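Local coordinates for biphenyl-2,3-diol 1,2-dioxygenase III-related protein (Vibrio cholerae, PDB 3EY8) that is of uncertain function but, as a glyoxalase/dioxygenase superfamily (VOC) protein related to biphenyl-2,3-diol dioxygenases, binds metal and may act as a metal-dependent enzyme, at residues V18-I21 with P22-T25. The protein carries 9 engineered substitutions. Residues are numbered along the deposited sequence; the frame is centred on the assembly and turned at random.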
# COMPACT_ATOMS: atom_id res chain seq x y z
N VAL B 18 0.70 -13.46 4.80
CA VAL B 18 -0.25 -13.80 5.86
C VAL B 18 -0.09 -15.25 6.33
O VAL B 18 0.36 -16.12 5.58
CB VAL B 18 -1.72 -13.57 5.41
CG1 VAL B 18 -1.94 -12.11 5.01
CG2 VAL B 18 -2.10 -14.50 4.26
N ALA B 19 -0.48 -15.51 7.58
CA ALA B 19 -0.35 -16.85 8.15
C ALA B 19 -1.22 -17.87 7.43
O ALA B 19 -0.83 -19.03 7.26
CB ALA B 19 -0.67 -16.83 9.64
N ASP B 20 -2.41 -17.44 7.02
CA ASP B 20 -3.38 -18.34 6.41
C ASP B 20 -4.21 -17.58 5.40
O ASP B 20 -5.03 -16.73 5.76
CB ASP B 20 -4.29 -18.95 7.49
CG ASP B 20 -5.19 -20.05 6.94
OD1 ASP B 20 -4.68 -21.13 6.59
OD2 ASP B 20 -6.42 -19.83 6.87
N ILE B 21 -4.00 -17.89 4.12
CA ILE B 21 -4.73 -17.22 3.05
C ILE B 21 -6.26 -17.34 3.17
O ILE B 21 -6.95 -16.34 3.07
CB ILE B 21 -4.22 -17.63 1.65
CG1 ILE B 21 -2.85 -16.97 1.40
CG2 ILE B 21 -5.21 -17.21 0.58
CD1 ILE B 21 -2.22 -17.31 0.07
N PRO B 22 -6.79 -18.55 3.40
CA PRO B 22 -8.25 -18.65 3.54
C PRO B 22 -8.84 -17.78 4.65
O PRO B 22 -9.90 -17.17 4.45
CB PRO B 22 -8.47 -20.14 3.85
CG PRO B 22 -7.30 -20.82 3.21
CD PRO B 22 -6.15 -19.88 3.46
N THR B 23 -8.18 -17.72 5.79
CA THR B 23 -8.63 -16.89 6.90
C THR B 23 -8.66 -15.43 6.46
O THR B 23 -9.64 -14.69 6.70
CB THR B 23 -7.70 -17.05 8.11
OG1 THR B 23 -7.80 -18.41 8.59
CG2 THR B 23 -8.07 -16.08 9.22
N THR B 24 -7.60 -15.01 5.79
CA THR B 24 -7.51 -13.65 5.28
C THR B 24 -8.58 -13.32 4.22
O THR B 24 -9.22 -12.28 4.30
CB THR B 24 -6.11 -13.39 4.74
OG1 THR B 24 -5.17 -13.50 5.81
CG2 THR B 24 -6.01 -12.00 4.12
N THR B 25 -8.77 -14.19 3.24
CA THR B 25 -9.76 -13.90 2.20
C THR B 25 -11.17 -13.85 2.78
O THR B 25 -11.95 -12.94 2.46
CB THR B 25 -9.65 -14.86 1.00
OG1 THR B 25 -9.82 -16.21 1.44
CG2 THR B 25 -8.29 -14.73 0.32
O HOH W 1 -3.83 -15.06 7.96
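Asp20 and Thr23 meet through a carboxylate that closes the start of helix 21-32. With CG anti to the backbone N (chi1 -172°), Asp20 brings OD2 within 3.0 Å of Thr23 N and 2.6 Å of Thr23 OG1. Both donors use the anti side of OD2 but reach it from opposite faces of the carboxylate plane, a double grip that should fix the rotation of the group. Asp20 O takes Thr24 N at 3.1 Å, the first i-to-i+4 bond, and Ile21 O takes Thr25 N at 2.8 Å, the next. Pro22 sits in the first turn, where a backbone N-H would find no acceptor within the helix; its CD lies 3.4 Å from Asp20 OD2. On the inner side, Val18 packs over the hydroxyl of Thr24, with its CB 3.5 Å from Thr24 OG1, while a water links that hydroxyl to Asp20 N. Ile21 CG2 lies 4.0 Å from Thr25 CG2; both side chains rest on Ile44, and Gln57 OE1 accepts from Ile21 N, tying the turn to the sheet. Asp20 is thus a classic helix N-cap, here at the passage from strand 10-18 into the helix of a beta-alpha-beta-beta-beta module of the VOC fold.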